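Local coordinates for geranylgeranyl pyrophosphate synthase (Corynebacterium glutamicum, PDB 3LK5), which probably catalyses the magnesium-dependent condensation of isopentenyl diphosphate with an allylic diphosphate in isoprenoid biosynthesis, at residues Y219-A222 / R223-L227; P236-I239 / D240-H244; A52-R55 / S56-N60. All coordinates share one frame; numbering follows the deposited sequence.

Contact 1. Residues Y219-A222 / R223-L227; sequences YTIA and RPLHL
His-226, whose backbone N and CB both meet Ala-222 O, turns the edge of its imidazole to the edge of the Arg-223 guanidinium. Arg-223 NH1 donates to His-226 ND1 over 3.0 Å, and each atom lies within 8° of the other group's plane, so two flat groups meet edge to edge without stacking. The N-H...acceptor angle is 138°, however, a distinctly bent bond. A bend at chi2 (-62°) turns the arginine chain toward His-226, three residues on. Ile-239 and Leu-243 of helix 236-263 also touch the His-226 side chain.

Pro-224 is the break in the pattern. It wedges among residues 219 to 222, with its CG 3.3 Å from Tyr-219 O and 3.5 Å from Thr-220 O. Proline has no N-H to give, and neither carbonyl finds a partner in the model. The helix is kinked here and widens to a pi-type turn over residues 219-222. Regular bonding resumes directly: Leu-225 N reaches Ile-221 O at 3.1 Å and His-226 N reaches Ala-222 O at 2.9 Å. Ile-221 and Leu-225 lie alongside one another, CG2 to CD1 at 3.7 Å, and both lean on Tyr-69.

Tyr-219, hydrogen-bonded through OH to Gln-101, lies about 7 Å, side chain to side chain, from Asp-108, a magnesium-binding residue whose metal is absent from this chain. Chemically, ND1 acts as the acceptor, which would leave the proton of a neutral ring on NE2, while Arg-223 NH2 forms a salt bridge with Glu-186 that probably balances the arginine's charge.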
loop_
_atom_site.group_PDB
_atom_site.type_symbol
_atom_site.label_atom_id
_atom_site.label_comp_id
_atom_site.label_asym_id
_atom_site.label_seq_id
_atom_site.Cartn_x
_atom_site.Cartn_y
_atom_site.Cartn_z
ATOM N N TYR A 219 -2.067 -14.319 8.268
ATOM C CA TYR A 219 -2.638 -13.580 7.164
ATOM C C TYR A 219 -3.877 -14.258 6.564
ATOM O O TYR A 219 -4.858 -13.606 6.214
ATOM C CB TYR A 219 -1.545 -13.447 6.095
ATOM C CG TYR A 219 -2.040 -12.884 4.797
ATOM C CD1 TYR A 219 -2.776 -11.678 4.780
ATOM C CD2 TYR A 219 -1.741 -13.510 3.588
ATOM C CE1 TYR A 219 -3.225 -11.146 3.589
ATOM C CE2 TYR A 219 -2.150 -12.984 2.380
ATOM C CZ TYR A 219 -2.893 -11.795 2.394
ATOM O OH TYR A 219 -3.350 -11.272 1.227
ATOM N N THR A 220 -3.835 -15.580 6.462
ATOM C CA THR A 220 -4.810 -16.277 5.616
ATOM C C THR A 220 -5.988 -16.806 6.401
ATOM O O THR A 220 -7.110 -16.879 5.871
ATOM C CB THR A 220 -4.102 -17.425 4.838
ATOM O OG1 THR A 220 -3.056 -16.852 4.039
ATOM C CG2 THR A 220 -5.096 -18.248 3.955
ATOM N N ILE A 221 -5.735 -17.173 7.654
ATOM C CA ILE A 221 -6.756 -17.806 8.444
ATOM C C ILE A 221 -7.013 -17.162 9.781
ATOM O O ILE A 221 -8.167 -16.818 10.093
ATOM C CB ILE A 221 -6.430 -19.358 8.682
ATOM C CG1 ILE A 221 -6.113 -20.022 7.344
ATOM C CG2 ILE A 221 -7.645 -20.021 9.432
ATOM C CD1 ILE A 221 -6.250 -21.640 7.360
ATOM N N ALA A 222 -5.968 -17.015 10.599
ATOM C CA ALA A 222 -6.208 -16.543 11.967
ATOM C C ALA A 222 -6.744 -15.118 12.034
ATOM O O ALA A 222 -7.740 -14.858 12.715
ATOM C CB ALA A 222 -4.938 -16.667 12.855
ATOM N N ARG A 223 -6.089 -14.191 11.353
ATOM C CA ARG A 223 -6.599 -12.829 11.415
ATOM C C ARG A 223 -7.946 -12.620 10.676
ATOM O O ARG A 223 -8.756 -11.850 11.170
ATOM C CB ARG A 223 -5.566 -11.761 10.988
ATOM C CG ARG A 223 -4.306 -11.662 11.885
ATOM C CD ARG A 223 -4.654 -11.275 13.306
ATOM N NE ARG A 223 -3.418 -10.992 14.072
ATOM C CZ ARG A 223 -3.389 -10.823 15.392
ATOM N NH1 ARG A 223 -4.515 -10.858 16.119
ATOM N NH2 ARG A 223 -2.231 -10.563 16.007
ATOM N N PRO A 224 -8.180 -13.265 9.504
ATOM C CA PRO A 224 -9.546 -13.133 8.948
ATOM C C PRO A 224 -10.595 -13.625 9.961
ATOM O O PRO A 224 -11.602 -12.978 10.130
ATOM C CB PRO A 224 -9.488 -14.026 7.683
ATOM C CG PRO A 224 -8.039 -13.751 7.182
ATOM C CD PRO A 224 -7.251 -13.870 8.519
ATOM N N LEU A 225 -10.365 -14.763 10.628
ATOM C CA LEU A 225 -11.339 -15.241 11.649
ATOM C C LEU A 225 -11.519 -14.202 12.738
ATOM O O LEU A 225 -12.637 -13.908 13.157
ATOM C CB LEU A 225 -10.854 -16.536 12.351
ATOM C CG LEU A 225 -11.085 -17.771 11.441
ATOM C CD1 LEU A 225 -10.213 -18.974 11.917
ATOM C CD2 LEU A 225 -12.564 -18.166 11.315
ATOM N N HIS A 226 -10.383 -13.693 13.219
ATOM C CA HIS A 226 -10.374 -12.653 14.247
ATOM C C HIS A 226 -11.188 -11.436 13.789
ATOM O O HIS A 226 -12.032 -10.927 14.526
ATOM C CB HIS A 226 -8.903 -12.275 14.576
ATOM C CG HIS A 226 -8.757 -11.360 15.752
ATOM N ND1 HIS A 226 -7.533 -10.860 16.161
ATOM C CD2 HIS A 226 -9.685 -10.808 16.570
ATOM C CE1 HIS A 226 -7.723 -10.040 17.187
ATOM N NE2 HIS A 226 -9.015 -10.000 17.457
ATOM N N LEU A 227 -10.946 -10.992 12.553
ATOM C CA LEU A 227 -11.670 -9.826 12.026
ATOM C C LEU A 227 -13.203 -10.044 12.036
ATOM O O LEU A 227 -13.975 -9.197 12.533
ATOM C CB LEU A 227 -11.153 -9.543 10.599
ATOM C CG LEU A 227 -11.875 -8.445 9.817
ATOM C CD1 LEU A 227 -11.660 -7.107 10.612
ATOM C CD2 LEU A 227 -11.358 -8.357 8.346
#

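Contact 2. Residues P236-I239 / D240-H244; sequences PQLI and DALLH
Ile-239 and Leu-243 sit one turn apart on helix 236-263 and run side by side in the same direction, with Ile-239 CG2 3.7 Å from Leu-243 CD1. The isoleucine's chi1 of -73° sets CG2 anti to the backbone N, which directs this methyl toward Leu-243; CG1 takes the place beside the backbone N. Leu-243, with CG beside its own backbone N, also rests CG 3.4 Å from Ile-239 O.

A second leucine pair behaves differently. Leu-238 has CG anti to its own N (chi1 170°), whereas Leu-242 holds CG anti to the carbonyl carbon (chi1 -62°), and the two chains cross obliquely. Their nearest approach, Leu-238 CG to Leu-242 CD1, is looser at 4.0 Å. Leu-242 also rests its CG 3.3 Å from Leu-238 O, the carbonyl that accepts its backbone N-H at 3.0 Å.

Around the first turn, Asp-240 places CB 3.3 Å from Pro-236 O, while its carboxylate leads away from that turn. Its N bonds the same proline oxygen at 2.9 Å. Ser-235 OG, just before the helix, bonds Leu-238 N and thus engages an amide of the opening turn.

Ile-239, Leu-242 and Leu-243 face helix 205-231, the first two at Ala-229, while Leu-238 meets Val-351 and Ile-353. The chemistry is thus amphipathic, with aliphatic branches turned to neighbouring elements and the polar Gln-237 and Asp-240 at exposed positions; dispersion and backbone bonding, not side-chain charge, join these successive turns.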
loop_
_atom_site.group_PDB
_atom_site.type_symbol
_atom_site.label_atom_id
_atom_site.label_comp_id
_atom_site.label_asym_id
_atom_site.label_seq_id
_atom_site.Cartn_x
_atom_site.Cartn_y
_atom_site.Cartn_z
ATOM N N PRO A 236 -13.660 -12.809 24.188
ATOM C CA PRO A 236 -12.230 -13.150 24.144
ATOM C C PRO A 236 -11.988 -14.659 24.100
ATOM O O PRO A 236 -11.028 -15.084 23.477
ATOM C CB PRO A 236 -11.695 -12.571 25.448
ATOM C CG PRO A 236 -12.605 -11.422 25.726
ATOM C CD PRO A 236 -13.973 -11.893 25.306
ATOM N N GLN A 237 -12.879 -15.450 24.702
ATOM C CA GLN A 237 -12.767 -16.915 24.690
ATOM C C GLN A 237 -12.977 -17.501 23.316
ATOM O O GLN A 237 -12.254 -18.394 22.884
ATOM C CB GLN A 237 -13.763 -17.549 25.691
ATOM C CG GLN A 237 -13.525 -17.062 27.119
ATOM C CD GLN A 237 -13.842 -15.560 27.330
ATOM O OE1 GLN A 237 -14.896 -15.058 26.919
ATOM N NE2 GLN A 237 -12.922 -14.850 28.005
ATOM N N LEU A 238 -13.979 -16.987 22.618
ATOM C CA LEU A 238 -14.256 -17.438 21.272
ATOM C C LEU A 238 -13.125 -17.008 20.333
ATOM O O LEU A 238 -12.615 -17.809 19.565
ATOM C CB LEU A 238 -15.602 -16.880 20.778
ATOM C CG LEU A 238 -15.709 -17.179 19.268
ATOM C CD1 LEU A 238 -16.194 -18.600 19.041
ATOM C CD2 LEU A 238 -16.607 -16.223 18.611
ATOM N N ILE A 239 -12.716 -15.748 20.426
ATOM C CA ILE A 239 -11.611 -15.264 19.598
ATOM C C ILE A 239 -10.333 -16.094 19.851
ATOM O O ILE A 239 -9.572 -16.402 18.925
ATOM C CB ILE A 239 -11.363 -13.746 19.847
ATOM C CG1 ILE A 239 -12.505 -12.935 19.205
ATOM C CG2 ILE A 239 -10.021 -13.327 19.241
ATOM C CD1 ILE A 239 -12.465 -11.387 19.475
ATOM N N ASP A 240 -10.086 -16.443 21.115
ATOM C CA ASP A 240 -8.895 -17.246 21.423
ATOM C C ASP A 240 -8.918 -18.610 20.725
ATOM O O ASP A 240 -7.900 -19.059 20.139
ATOM C CB ASP A 240 -8.754 -17.423 22.949
ATOM C CG ASP A 240 -7.341 -17.721 23.347
ATOM O OD1 ASP A 240 -7.068 -18.868 23.749
ATOM O OD2 ASP A 240 -6.484 -16.821 23.210
ATOM N N ALA A 241 -10.071 -19.277 20.781
ATOM C CA ALA A 241 -10.218 -20.581 20.120
ATOM C C ALA A 241 -10.019 -20.492 18.617
ATOM O O ALA A 241 -9.328 -21.336 18.032
ATOM C CB ALA A 241 -11.547 -21.203 20.439
ATOM N N LEU A 242 -10.620 -19.457 17.987
ATOM C CA LEU A 242 -10.463 -19.232 16.547
ATOM C C LEU A 242 -9.020 -18.920 16.128
ATOM O O LEU A 242 -8.519 -19.394 15.071
ATOM C CB LEU A 242 -11.395 -18.085 16.108
ATOM C CG LEU A 242 -12.887 -18.364 16.319
ATOM C CD1 LEU A 242 -13.720 -17.125 15.839
ATOM C CD2 LEU A 242 -13.352 -19.653 15.618
ATOM N N LEU A 243 -8.339 -18.116 16.945
ATOM C CA LEU A 243 -6.962 -17.744 16.656
ATOM C C LEU A 243 -6.041 -18.958 16.759
ATOM O O LEU A 243 -5.110 -19.073 15.965
ATOM C CB LEU A 243 -6.453 -16.608 17.583
ATOM C CG LEU A 243 -6.905 -15.183 17.214
ATOM C CD1 LEU A 243 -6.558 -14.194 18.392
ATOM C CD2 LEU A 243 -6.285 -14.715 15.888
ATOM N N HIS A 244 -6.310 -19.845 17.712
ATOM C CA HIS A 244 -5.513 -21.086 17.829
ATOM C C HIS A 244 -5.768 -22.003 16.648
ATOM O O HIS A 244 -4.841 -22.547 16.058
ATOM C CB HIS A 244 -5.843 -21.826 19.120
ATOM C CG HIS A 244 -5.159 -21.290 20.334
ATOM N ND1 HIS A 244 -3.792 -21.362 20.507
ATOM C CD2 HIS A 244 -5.656 -20.775 21.486
ATOM C CE1 HIS A 244 -3.472 -20.865 21.693
ATOM N NE2 HIS A 244 -4.584 -20.510 22.314
#

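Contact 3. Residues A52-R55 / S56-N60; sequences AHLR and SFVLN
Four consecutive i to i+4 bonds, from Ser-56 N to Ala-52 O through to Leu-59 N to Arg-55 O (2.9 Å, N-H...acceptor angle 161°), make residues 52-59 regular alpha-helix, and Asn-60 is the first residue to depart from helical angles.

Arg-55 meets Leu-59 through a single methyl that touches several atoms of its chain. The arginine, with CG anti to the backbone N (chi1 178°), is extended from CG to NE, and Leu-59 CD1 comes up against this stem: 3.7 Å from Arg-55 CG and 3.6 Å from Arg-55 NE. That methyl approaches the guanidinium obliquely. Beyond the aliphatic part, Arg-55 NH1 forms a salt bridge with Asp-34 of helix 21-43, which ties the two helices together; Leu-59 touches Leu-29 and Thr-30 of that same helix.

A different flank carries Leu-54 and Val-58. Leu-54 CD1 lies 3.8 Å from Val-58 CG2, and the valine methyl also presses to 3.2 Å from Leu-54 O, because its chi1 (168°) leaves CG2 beside the backbone N and facing the preceding turn. Both residues pack on helix 87-111, as does Phe-57, whose side chain is about 9 Å from that of Asp-108 of the metal site.

On the solvent side, Ser-56 OG binds two waters. One water lies 2.8 Å from Ser-56 OG and donates a hydrogen bond to Ala-52 O; the other links Ser-56 OG to His-53 ND1. Ala-52 O thus accepts from both Ser-56 N and water. The chemistry is divided by flank: hydration along 52, 53 and 56, aliphatic contact along 54 and 58, and an arginine whose apolar stem is shielded while its charge is probably balanced by Asp-34.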
loop_
_atom_site.group_PDB
_atom_site.type_symbol
_atom_site.label_atom_id
_atom_site.label_comp_id
_atom_site.label_asym_id
_atom_site.label_seq_id
_atom_site.Cartn_x
_atom_site.Cartn_y
_atom_site.Cartn_z
ATOM N N ALA A 52 -8.670 -1.212 -15.243
ATOM C CA ALA A 52 -9.355 -2.341 -15.950
ATOM C C ALA A 52 -8.592 -3.638 -15.765
ATOM O O ALA A 52 -9.177 -4.712 -15.588
ATOM C CB ALA A 52 -9.530 -2.021 -17.481
ATOM N N HIS A 53 -7.272 -3.547 -15.836
ATOM C CA HIS A 53 -6.403 -4.704 -15.642
ATOM C C HIS A 53 -6.454 -5.198 -14.213
ATOM O O HIS A 53 -6.469 -6.423 -13.957
ATOM C CB HIS A 53 -4.963 -4.358 -16.046
ATOM C CG HIS A 53 -4.780 -4.215 -17.526
ATOM N ND1 HIS A 53 -5.173 -5.196 -18.413
ATOM C CD2 HIS A 53 -4.248 -3.220 -18.278
ATOM C CE1 HIS A 53 -4.900 -4.804 -19.651
ATOM N NE2 HIS A 53 -4.336 -3.612 -19.594
ATOM N N LEU A 54 -6.496 -4.259 -13.262
ATOM C CA LEU A 54 -6.611 -4.646 -11.861
ATOM C C LEU A 54 -7.975 -5.310 -11.620
ATOM O O LEU A 54 -8.068 -6.319 -10.915
ATOM C CB LEU A 54 -6.407 -3.397 -10.940
ATOM C CG LEU A 54 -6.665 -3.619 -9.445
ATOM C CD1 LEU A 54 -5.749 -4.693 -8.883
ATOM C CD2 LEU A 54 -6.538 -2.302 -8.624
ATOM N N ARG A 55 -9.017 -4.724 -12.205
ATOM C CA ARG A 55 -10.383 -5.246 -12.101
ATOM C C ARG A 55 -10.464 -6.690 -12.585
ATOM O O ARG A 55 -11.024 -7.549 -11.878
ATOM C CB ARG A 55 -11.355 -4.384 -12.895
ATOM C CG ARG A 55 -12.791 -4.918 -12.856
ATOM C CD ARG A 55 -13.695 -4.187 -13.840
ATOM N NE ARG A 55 -15.060 -4.736 -13.806
ATOM C CZ ARG A 55 -16.092 -4.114 -13.239
ATOM N NH1 ARG A 55 -15.943 -2.911 -12.688
ATOM N NH2 ARG A 55 -17.289 -4.682 -13.248
ATOM N N SER A 56 -9.922 -6.968 -13.780
ATOM C CA SER A 56 -9.884 -8.340 -14.285
ATOM C C SER A 56 -9.168 -9.276 -13.332
ATOM O O SER A 56 -9.623 -10.410 -13.094
ATOM C CB SER A 56 -9.227 -8.434 -15.670
ATOM O OG SER A 56 -9.971 -7.676 -16.594
ATOM N N PHE A 57 -8.040 -8.820 -12.792
ATOM C CA PHE A 57 -7.245 -9.667 -11.918
ATOM C C PHE A 57 -8.008 -10.029 -10.630
ATOM O O PHE A 57 -7.997 -11.180 -10.190
ATOM C CB PHE A 57 -5.913 -8.971 -11.602
ATOM C CG PHE A 57 -4.963 -9.785 -10.785
ATOM C CD1 PHE A 57 -4.252 -10.854 -11.359
ATOM C CD2 PHE A 57 -4.746 -9.479 -9.448
ATOM C CE1 PHE A 57 -3.357 -11.617 -10.596
ATOM C CE2 PHE A 57 -3.869 -10.234 -8.668
ATOM C CZ PHE A 57 -3.155 -11.301 -9.237
ATOM N N VAL A 58 -8.696 -9.040 -10.060
ATOM C CA VAL A 58 -9.406 -9.198 -8.782
ATOM C C VAL A 58 -10.667 -10.054 -8.999
ATOM O O VAL A 58 -11.012 -10.934 -8.184
ATOM C CB VAL A 58 -9.807 -7.771 -8.237
ATOM C CG1 VAL A 58 -10.799 -7.859 -7.078
ATOM C CG2 VAL A 58 -8.544 -7.013 -7.791
ATOM N N LEU A 59 -11.388 -9.753 -10.079
ATOM C CA LEU A 59 -12.660 -10.450 -10.303
ATOM C C LEU A 59 -12.518 -11.878 -10.850
ATOM O O LEU A 59 -13.373 -12.733 -10.551
ATOM C CB LEU A 59 -13.610 -9.649 -11.192
ATOM C CG LEU A 59 -14.068 -8.272 -10.698
ATOM C CD1 LEU A 59 -15.001 -7.641 -11.742
ATOM C CD2 LEU A 59 -14.743 -8.342 -9.301
ATOM N N ASN A 60 -11.465 -12.145 -11.622
ATOM C CA ASN A 60 -11.484 -13.342 -12.502
ATOM C C ASN A 60 -10.759 -14.558 -12.017
ATOM O O ASN A 60 -10.568 -15.532 -12.785
ATOM C CB ASN A 60 -11.022 -13.026 -13.930
ATOM C CG ASN A 60 -11.927 -12.043 -14.625
ATOM O OD1 ASN A 60 -13.119 -11.947 -14.320
ATOM N ND2 ASN A 60 -11.374 -11.307 -15.570
HETATM O O HOH W 1 -11.614 -5.388 -16.828
HETATM O O HOH W 2 -7.659 -7.119 -18.634
#

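Along the chain the order is contact 3, contact 1, contact 2, on helices 45-59, 205-231 and 236-263 respectively, within a mainly helical chain, without strands, of the FPP/GGPP synthase family. Contacts 1 and 2 are neighbours on successive helices: their centres are 11 Å apart and they touch, with Leu-225 CD1 3.6 Å from Leu-242 O. Contact 3 stands apart, its centre 24 Å from that of contact 1 and 34 Å from that of contact 2, which lies across the chain's centre. Helix 87-111, which bears Asp-108 of the metal site, touches both contact 1 and contact 3, so it bridges them; contact 2 lies away from that site.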